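Local coordinates for alginate lyase (Paenibacillus sp. FPU-7, PDB 6KFN), which cleaves the polysaccharide alginate as a lyase, probably by beta-elimination, and is built round a right-handed parallel beta-helix, at residues N201-T206 / Y230-S235; A222-N227 / A254-N259; D239-H244 / N259-D264. All blocks are in the same frame, centred on the assembly; numbering follows the deposited sequence.

Contact 1 of 3, residues N201-T206 / Y230-S235; sequences NGTGIT and YRNGNS
Asn234 reaches across to the turn at Gly202–Ile205 and spends both hydrogens of its side-chain amide there. Asn234 ND2 donates to Gly202 O at 2.9 Å and to Ile205 O at 2.9 Å. The second bond is nearly straight, 172° at the hydrogen, and uses a lone pair in the carbonyl plane. Both acceptors lie close to the plane of the Asn234 amide. CG stands anti to the backbone N (chi1 -179°), which carries the amide out of its own turn, Arg231–Asn234, and into the type II turn of the other segment. Gly202 O is gripped twice: Ile205 N and Asn234 ND2 come to it from opposite faces. Asn234 OD1 accepts from Asn236 N, so both ends of the amide are held.

Nearer the strand ends the parallel pairing of Asn201 with Tyr230 runs out. Its last bond is Gly202 N to Tyr230 O, 2.8 Å. Here the Asn201 and Asn232 side chains cross at about a right angle, their amide planes 89° apart. Asn201 OD1 takes Thr203 N in an Asx turn and lies 2.9 Å from Asn232 ND2. A water joins Thr203 OG1 to Asn232 O on the solvent side.

Thus two corner loops of successive beta-helix coils are joined by polar bonds. The Asn234 amide ties together two carbonyls of the type II turn, consistent with bracing its shape.

Contact 2 of 3, residues A222-N227 / A254-N259; sequences AVIRNN and ATFTGN
Ile224 and Phe256 lie side by side on the buried face of two parallel strands, 223-225 and 254-257, in neighbouring coils of the beta-helix. Ile224 CB is 3.6 Å from Phe256 CD2, and its CG1 is equally near CE2. Val217 and Ile215 of strand 215-217 pack against this face from across the core, and Phe241 meets the Phe256 ring.

The tight part continues into the turn, where the asparagines line up, one coil above the next, joined by hydrogen bonds. Asn227 and Asn259 point the same way with amide planes 12° apart. Asn259 OD1 accepts from Asn227 N at 3.0 Å and from Asn227 ND2 at 3.0 Å. The second donor lies in the carbonyl plane. Asn259 ND2 gives a straight bond to Ile224 O, 170° at the hydrogen, arriving from above the plane of that carbonyl. Ile224 O also takes Thr257 N at 3.0 Å. Asn284 binds Asn259 N and Phe256 O in the same manner, and Asn227 binds Ser198 N and Val195 O.

The face of Val223, Thr255, Arg225 and Thr257 is looser and wetter. One water bridges Ala222 O and Thr255 OG1; another joins Asn226 OD1 to Thr257 OG1, 2.8 Å from that hydroxyl. Arg225 leads away to a salt bridge with Glu196.

Lined-up asparagines of this kind are known in parallel beta-helices. The buried amides satisfy one another and backbone groups of the strand end and the turn, which is consistent with holding successive coils in register.

Contact 3 of 3, residues D239-H244 / N259-D264; sequences DAFQVH and NTVYLD. With NA (sodium ion), chain C.
Asp239 OD2 is gripped by two amides: Gln242 NE2 at 2.9 Å, which meets its anti lone pair, and Asn272 ND2. It sits at a corner of the right-handed beta-helix, where the chain turns at Ala240 into strand 241-243. The same coil later returns as strand 260-262, and the two segments face each other through the core.

The Gln242 amide is fixed at both ends. NE2 holds Asp239, and Gln242 OE1 binds a sodium ion at 2.4 Å. The extended chain beyond CG carries the amide away from strand 260-262 to the metal. Asp212 OD1, Tyr210 O and three waters complete the six ligands. OE1 also lies at the edge of the His244 ring, in its plane.

The contact itself is apolar. Ala240 CB meets Val261 CG1 at 3.9 Å and Leu263 CD2 at 4.1 Å. Val261 CG1 stands anti to its own carbonyl carbon (chi1 -65°), which points this methyl across the core onto both Ala240 CB and the Phe241 rim. Val261 CG1 is 4.0 Å from Phe241 CZ. Asn259 CB comes to the ring edge near the ring plane, 4.0 Å from Phe241 CE2. Val270 of the next coil touches Val261, while Ile215 of the preceding one touches Phe241.

One face of the Phe241 ring is covered from within its own segment: Ala240 CB sits 4.0 Å above the plane, over the ring centre.

How the contacts relate
From the N terminus the chain lays down 201-206, then 222-227, before 230-235 closes contact 1. Segment 239-244 follows, 254-259 closes contact 2, and 259-264 closes contact 3. Contact 2 crosses both others, while contacts 1 and 3 come in series. Contacts 1 and 2 each join successive coils, about 20 Å apart between centres: contact 2 along paired strands and the bend after them, contact 1 in the loops beyond strands 199-201 and 223-230. Contact 3 spans the core between two walls. It shares Asn259 with contact 2, and Phe256 packs on Phe241 and Val243. At its other end Asp264 forms a salt bridge with Arg231 of contact 1, and Tyr262 packs on Tyr230.

Contact 1 of 3, residues N201-T206 / Y230-S235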
loop_
_atom_site.group_PDB
_atom_site.type_symbol
_atom_site.label_atom_id
_atom_site.label_comp_id
_atom_site.label_asym_id
_atom_site.label_seq_id
_atom_site.Cartn_x
_atom_site.Cartn_y
_atom_site.Cartn_z
ATOM N N ASN A 201 -4.427 -9.524 7.858
ATOM C CA ASN A 201 -4.532 -10.983 7.928
ATOM C C ASN A 201 -3.148 -11.528 7.629
ATOM O O ASN A 201 -2.707 -11.572 6.480
ATOM C CB ASN A 201 -5.567 -11.494 6.933
ATOM C CG ASN A 201 -5.685 -13.006 6.956
ATOM O OD1 ASN A 201 -4.789 -13.692 7.468
ATOM N ND2 ASN A 201 -6.746 -13.513 6.392
ATOM N N GLY A 202 -2.426 -11.891 8.685
ATOM C CA GLY A 202 -1.037 -12.291 8.573
ATOM C C GLY A 202 -0.763 -13.627 7.919
ATOM O O GLY A 202 0.404 -13.935 7.657
ATOM N N THR A 203 -1.800 -14.427 7.665
ATOM C CA THR A 203 -1.571 -15.684 6.960
ATOM C C THR A 203 -0.875 -15.388 5.633
ATOM O O THR A 203 -1.324 -14.517 4.886
ATOM C CB THR A 203 -2.908 -16.402 6.765
ATOM O OG1 THR A 203 -3.488 -16.633 8.051
ATOM C CG2 THR A 203 -2.739 -17.697 5.986
ATOM N N GLY A 204 0.209 -16.096 5.368
ATOM C CA GLY A 204 0.962 -15.941 4.148
ATOM C C GLY A 204 2.204 -15.069 4.222
ATOM O O GLY A 204 3.042 -15.147 3.315
ATOM N N ILE A 205 2.395 -14.263 5.290
ATOM C CA ILE A 205 3.685 -13.567 5.425
ATOM C C ILE A 205 4.759 -14.652 5.521
ATOM O O ILE A 205 4.632 -15.624 6.271
ATOM C CB ILE A 205 3.698 -12.613 6.629
ATOM C CG1 ILE A 205 2.725 -11.449 6.371
ATOM C CG2 ILE A 205 5.116 -12.116 6.883
ATOM C CD1 ILE A 205 2.685 -10.412 7.494
ATOM N N THR A 206 5.818 -14.507 4.719
ATOM C CA THR A 206 6.781 -15.593 4.514
ATOM C C THR A 206 8.023 -15.519 5.380
ATOM O O THR A 206 8.698 -16.553 5.535
ATOM C CB THR A 206 7.292 -15.619 3.055
ATOM O OG1 THR A 206 7.973 -14.401 2.736
ATOM C CG2 THR A 206 6.174 -15.953 2.075
ATOM N N TYR A 230 -3.996 -9.813 12.831
ATOM C CA TYR A 230 -4.184 -11.224 13.147
ATOM C C TYR A 230 -2.957 -12.001 12.695
ATOM O O TYR A 230 -2.715 -12.160 11.489
ATOM C CB TYR A 230 -5.423 -11.777 12.413
ATOM C CG TYR A 230 -6.708 -11.128 12.805
ATOM C CD1 TYR A 230 -7.332 -11.446 13.994
ATOM C CD2 TYR A 230 -7.344 -10.209 11.989
ATOM C CE1 TYR A 230 -8.534 -10.883 14.365
ATOM C CE2 TYR A 230 -8.562 -9.650 12.323
ATOM C CZ TYR A 230 -9.170 -10.002 13.524
ATOM O OH TYR A 230 -10.369 -9.464 13.918
ATOM N N ARG A 231 -2.189 -12.524 13.635
ATOM C CA ARG A 231 -1.044 -13.372 13.280
ATOM C C ARG A 231 -1.490 -14.737 12.733
ATOM O O ARG A 231 -0.798 -15.335 11.923
ATOM C CB ARG A 231 -0.134 -13.505 14.490
ATOM C CG ARG A 231 1.096 -14.379 14.278
ATOM C CD ARG A 231 2.037 -14.206 15.466
ATOM N NE ARG A 231 3.191 -15.099 15.480
ATOM C CZ ARG A 231 3.186 -16.353 15.920
ATOM N NH1 ARG A 231 2.073 -16.923 16.316
ATOM N NH2 ARG A 231 4.328 -17.039 15.983
ATOM N N ASN A 232 -2.649 -15.222 13.220
ATOM C CA ASN A 232 -3.230 -16.468 12.729
ATOM C C ASN A 232 -2.267 -17.654 12.855
ATOM O O ASN A 232 -2.278 -18.572 12.027
ATOM C CB ASN A 232 -3.780 -16.341 11.322
ATOM C CG ASN A 232 -5.016 -15.491 11.257
ATOM O OD1 ASN A 232 -5.761 -15.319 12.218
ATOM N ND2 ASN A 232 -5.247 -14.928 10.069
ATOM N N GLY A 233 -1.449 -17.642 13.905
ATOM C CA GLY A 233 -0.546 -18.756 14.125
ATOM C C GLY A 233 0.647 -18.821 13.193
ATOM O O GLY A 233 1.375 -19.821 13.212
ATOM N N ASN A 234 0.878 -17.796 12.383
ATOM C CA ASN A 234 1.948 -17.811 11.399
ATOM C C ASN A 234 3.284 -17.520 12.084
ATOM O O ASN A 234 3.587 -16.384 12.438
ATOM C CB ASN A 234 1.649 -16.794 10.314
ATOM C CG ASN A 234 2.707 -16.770 9.230
ATOM O OD1 ASN A 234 3.681 -17.524 9.253
ATOM N ND2 ASN A 234 2.523 -15.894 8.261
ATOM N N SER A 235 4.098 -18.574 12.234
ATOM C CA SER A 235 5.369 -18.473 12.921
ATOM C C SER A 235 6.388 -17.598 12.196
ATOM O O SER A 235 7.409 -17.235 12.800
ATOM C CB SER A 235 5.963 -19.870 13.163
ATOM O OG SER A 235 5.129 -20.584 14.043
HETATM O O HOH W 1 -2.109 -18.680 9.310
#

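Contact 2 of 3, residues A222-N227 / A254-N259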
loop_
_atom_site.group_PDB
_atom_site.type_symbol
_atom_site.label_atom_id
_atom_site.label_comp_id
_atom_site.label_asym_id
_atom_site.label_seq_id
_atom_site.Cartn_x
_atom_site.Cartn_y
_atom_site.Cartn_z
ATOM N N ALA A 222 5.491 8.465 11.323
ATOM C CA ALA A 222 4.423 7.551 10.950
ATOM C C ALA A 222 3.404 7.495 12.075
ATOM O O ALA A 222 3.743 7.548 13.253
ATOM C CB ALA A 222 4.987 6.163 10.678
ATOM N N VAL A 223 2.127 7.397 11.712
ATOM C CA VAL A 223 1.032 7.267 12.659
ATOM C C VAL A 223 0.292 5.988 12.318
ATOM O O VAL A 223 -0.302 5.890 11.252
ATOM C CB VAL A 223 0.102 8.484 12.621
ATOM C CG1 VAL A 223 -1.083 8.283 13.549
ATOM C CG2 VAL A 223 0.872 9.749 13.005
ATOM N N ILE A 224 0.329 5.036 13.245
ATOM C CA ILE A 224 -0.236 3.709 13.091
ATOM C C ILE A 224 -1.347 3.629 14.141
ATOM O O ILE A 224 -1.042 3.427 15.331
ATOM C CB ILE A 224 0.829 2.618 13.282
ATOM C CG1 ILE A 224 2.093 2.907 12.447
ATOM C CG2 ILE A 224 0.223 1.245 13.103
ATOM C CD1 ILE A 224 1.907 2.991 10.963
ATOM N N ARG A 225 -2.588 3.835 13.734
ATOM C CA ARG A 225 -3.670 4.000 14.687
ATOM C C ARG A 225 -4.902 3.168 14.343
ATOM O O ARG A 225 -5.357 3.093 13.211
ATOM C CB ARG A 225 -4.074 5.493 14.827
ATOM C CG ARG A 225 -4.570 6.147 13.594
ATOM C CD ARG A 225 -4.883 7.612 13.831
ATOM N NE ARG A 225 -5.307 8.299 12.605
ATOM C CZ ARG A 225 -5.040 9.545 12.302
ATOM N NH1 ARG A 225 -4.348 10.313 13.126
ATOM N NH2 ARG A 225 -5.453 10.011 11.151
ATOM N N ASN A 226 -5.461 2.551 15.388
ATOM C CA ASN A 226 -6.791 1.946 15.294
ATOM C C ASN A 226 -6.844 0.825 14.258
ATOM O O ASN A 226 -7.877 0.639 13.597
ATOM C CB ASN A 226 -7.857 3.011 15.043
ATOM C CG ASN A 226 -7.765 4.093 16.092
ATOM O OD1 ASN A 226 -7.491 3.829 17.269
ATOM N ND2 ASN A 226 -7.804 5.361 15.646
ATOM N N ASN A 227 -5.784 0.039 14.167
ATOM C CA ASN A 227 -5.713 -1.112 13.267
ATOM C C ASN A 227 -5.879 -2.403 14.071
ATOM O O ASN A 227 -5.660 -2.425 15.272
ATOM C CB ASN A 227 -4.392 -1.150 12.533
ATOM C CG ASN A 227 -4.139 0.144 11.775
ATOM O OD1 ASN A 227 -4.806 0.450 10.803
ATOM N ND2 ASN A 227 -3.148 0.920 12.230
ATOM N N ALA A 254 7.748 7.314 15.449
ATOM C CA ALA A 254 6.617 6.484 15.048
ATOM C C ALA A 254 5.602 6.440 16.192
ATOM O O ALA A 254 5.999 6.294 17.341
ATOM C CB ALA A 254 7.077 5.066 14.747
ATOM N N THR A 255 4.340 6.612 15.917
ATOM C CA THR A 255 3.302 6.602 16.933
ATOM C C THR A 255 2.360 5.431 16.686
ATOM O O THR A 255 1.871 5.270 15.582
ATOM C CB THR A 255 2.524 7.923 16.922
ATOM O OG1 THR A 255 3.405 9.000 17.164
ATOM C CG2 THR A 255 1.378 7.911 17.927
ATOM N N PHE A 256 2.098 4.650 17.739
ATOM C CA PHE A 256 1.217 3.490 17.670
ATOM C C PHE A 256 0.137 3.647 18.721
ATOM O O PHE A 256 0.418 3.530 19.918
ATOM C CB PHE A 256 1.994 2.187 17.956
ATOM C CG PHE A 256 3.058 1.888 16.945
ATOM C CD1 PHE A 256 4.347 2.408 17.060
ATOM C CD2 PHE A 256 2.787 1.066 15.846
ATOM C CE1 PHE A 256 5.321 2.129 16.128
ATOM C CE2 PHE A 256 3.771 0.791 14.897
ATOM C CZ PHE A 256 5.041 1.308 15.050
ATOM N N THR A 257 -1.094 3.922 18.292
ATOM C CA THR A 257 -2.174 4.112 19.243
ATOM C C THR A 257 -3.391 3.307 18.853
ATOM O O THR A 257 -3.780 3.233 17.695
ATOM C CB THR A 257 -2.556 5.567 19.453
ATOM O OG1 THR A 257 -2.948 6.104 18.225
ATOM C CG2 THR A 257 -1.412 6.357 20.005
ATOM N N GLY A 258 -4.049 2.724 19.862
ATOM C CA GLY A 258 -5.356 2.144 19.650
ATOM C C GLY A 258 -5.381 0.904 18.775
ATOM O O GLY A 258 -6.459 0.589 18.256
ATOM N N ASN A 259 -4.269 0.221 18.597
ATOM C CA ASN A 259 -4.230 -0.973 17.758
ATOM C C ASN A 259 -4.555 -2.199 18.620
ATOM O O ASN A 259 -4.269 -2.200 19.809
ATOM C CB ASN A 259 -2.839 -1.151 17.132
ATOM C CG ASN A 259 -2.458 0.036 16.276
ATOM O OD1 ASN A 259 -2.964 0.208 15.176
ATOM N ND2 ASN A 259 -1.565 0.877 16.789
HETATM O O HOH W 2 4.208 9.885 14.682
HETATM O O HOH W 3 -5.704 5.744 18.431
#

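Contact 3 of 3, residues D239-H244 / N259-D264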
loop_
_atom_site.group_PDB
_atom_site.type_symbol
_atom_site.label_atom_id
_atom_site.label_comp_id
_atom_site.label_asym_id
_atom_site.label_seq_id
_atom_site.Cartn_x
_atom_site.Cartn_y
_atom_site.Cartn_z
ATOM N N ASP A 239 6.979 -10.200 15.207
ATOM C CA ASP A 239 6.486 -9.033 15.918
ATOM C C ASP A 239 5.287 -8.515 15.140
ATOM O O ASP A 239 5.218 -8.683 13.929
ATOM C CB ASP A 239 7.527 -7.914 16.001
ATOM C CG ASP A 239 8.784 -8.272 16.750
ATOM O OD1 ASP A 239 8.676 -8.703 17.920
ATOM O OD2 ASP A 239 9.883 -8.093 16.155
ATOM N N ALA A 240 4.365 -7.815 15.820
ATOM C CA ALA A 240 3.298 -7.130 15.082
ATOM C C ALA A 240 3.874 -5.988 14.233
ATOM O O ALA A 240 3.654 -5.912 13.018
ATOM C CB ALA A 240 2.232 -6.586 16.024
ATOM N N PHE A 241 4.588 -5.068 14.903
ATOM C CA PHE A 241 5.101 -3.862 14.276
ATOM C C PHE A 241 6.570 -3.705 14.673
ATOM O O PHE A 241 6.934 -3.964 15.825
ATOM C CB PHE A 241 4.324 -2.609 14.735
ATOM C CG PHE A 241 2.815 -2.745 14.643
ATOM C CD1 PHE A 241 2.189 -3.084 13.450
ATOM C CD2 PHE A 241 2.024 -2.525 15.755
ATOM C CE1 PHE A 241 0.815 -3.182 13.366
ATOM C CE2 PHE A 241 0.638 -2.616 15.685
ATOM C CZ PHE A 241 0.036 -2.954 14.497
ATOM N N GLN A 242 7.382 -3.269 13.718
ATOM C CA GLN A 242 8.782 -2.969 13.959
ATOM C C GLN A 242 9.096 -1.557 13.520
ATOM O O GLN A 242 8.414 -0.993 12.657
ATOM C CB GLN A 242 9.693 -3.946 13.203
ATOM C CG GLN A 242 9.500 -5.385 13.653
ATOM C CD GLN A 242 10.220 -6.395 12.809
ATOM O OE1 GLN A 242 10.690 -6.108 11.703
ATOM N NE2 GLN A 242 10.281 -7.618 13.293
ATOM N N VAL A 243 10.154 -1.005 14.113
ATOM C CA VAL A 243 10.722 0.270 13.704
ATOM C C VAL A 243 12.230 0.043 13.564
ATOM O O VAL A 243 12.833 -0.566 14.455
ATOM C CB VAL A 243 10.426 1.414 14.703
ATOM C CG1 VAL A 243 10.706 2.771 14.077
ATOM C CG2 VAL A 243 8.991 1.359 15.222
ATOM N N HIS A 244 12.818 0.491 12.462
ATOM C CA HIS A 244 14.257 0.308 12.207
ATOM C C HIS A 244 14.857 1.597 11.717
ATOM O O HIS A 244 14.183 2.396 11.057
ATOM C CB HIS A 244 14.504 -0.775 11.137
ATOM C CG HIS A 244 14.203 -2.171 11.554
ATOM N ND1 HIS A 244 12.982 -2.785 11.345
ATOM C CD2 HIS A 244 14.998 -3.104 12.122
ATOM C CE1 HIS A 244 13.053 -4.043 11.782
ATOM N NE2 HIS A 244 14.258 -4.248 12.255
ATOM N N ASN A 259 -4.269 0.221 18.597
ATOM C CA ASN A 259 -4.230 -0.973 17.758
ATOM C C ASN A 259 -4.555 -2.199 18.620
ATOM O O ASN A 259 -4.269 -2.200 19.809
ATOM C CB ASN A 259 -2.839 -1.151 17.132
ATOM C CG ASN A 259 -2.458 0.036 16.276
ATOM O OD1 ASN A 259 -2.964 0.208 15.176
ATOM N ND2 ASN A 259 -1.565 0.877 16.789
ATOM N N THR A 260 -5.100 -3.233 18.001
ATOM C CA THR A 260 -5.366 -4.496 18.649
ATOM C C THR A 260 -4.697 -5.590 17.846
ATOM O O THR A 260 -4.916 -5.677 16.628
ATOM C CB THR A 260 -6.865 -4.754 18.756
ATOM O OG1 THR A 260 -7.458 -3.715 19.524
ATOM C CG2 THR A 260 -7.121 -6.094 19.447
ATOM N N VAL A 261 -3.880 -6.393 18.501
ATOM C CA VAL A 261 -3.163 -7.452 17.828
ATOM C C VAL A 261 -3.349 -8.771 18.537
ATOM O O VAL A 261 -3.258 -8.877 19.761
ATOM C CB VAL A 261 -1.675 -7.082 17.619
ATOM C CG1 VAL A 261 -1.541 -5.885 16.668
ATOM C CG2 VAL A 261 -0.946 -6.797 18.931
ATOM N N TYR A 262 -3.562 -9.807 17.718
ATOM C CA TYR A 262 -3.800 -11.176 18.148
ATOM C C TYR A 262 -2.581 -11.972 17.725
ATOM O O TYR A 262 -2.431 -12.335 16.544
ATOM C CB TYR A 262 -5.101 -11.713 17.522
ATOM C CG TYR A 262 -6.321 -10.951 17.920
ATOM C CD1 TYR A 262 -7.023 -11.268 19.081
ATOM C CD2 TYR A 262 -6.775 -9.867 17.172
ATOM C CE1 TYR A 262 -8.110 -10.539 19.491
ATOM C CE2 TYR A 262 -7.852 -9.126 17.566
ATOM C CZ TYR A 262 -8.549 -9.461 18.731
ATOM O OH TYR A 262 -9.625 -8.744 19.160
ATOM N N LEU A 263 -1.682 -12.211 18.684
ATOM C CA LEU A 263 -0.343 -12.714 18.434
ATOM C C LEU A 263 -0.097 -14.147 18.900
ATOM O O LEU A 263 1.034 -14.613 18.818
ATOM C CB LEU A 263 0.698 -11.769 19.028
ATOM C CG LEU A 263 0.648 -10.343 18.450
ATOM C CD1 LEU A 263 1.673 -9.450 19.152
ATOM C CD2 LEU A 263 0.799 -10.297 16.958
ATOM N N ASP A 264 -1.158 -14.843 19.360
ATOM C CA ASP A 264 -1.187 -16.277 19.620
ATOM C C ASP A 264 -0.457 -16.720 20.886
ATOM O O ASP A 264 -1.005 -17.518 21.661
ATOM C CB ASP A 264 -0.679 -17.108 18.441
ATOM C CG ASP A 264 -1.393 -16.734 17.164
ATOM O OD1 ASP A 264 -2.638 -16.900 17.113
ATOM O OD2 ASP A 264 -0.743 -16.252 16.231
HETATM NA NA NA C . 11.454 -7.399 9.855
HETATM O O HOH W 4 9.318 -6.995 8.919
HETATM O O HOH W 5 12.443 -5.664 8.576
HETATM O O HOH W 6 13.575 -7.828 10.800
#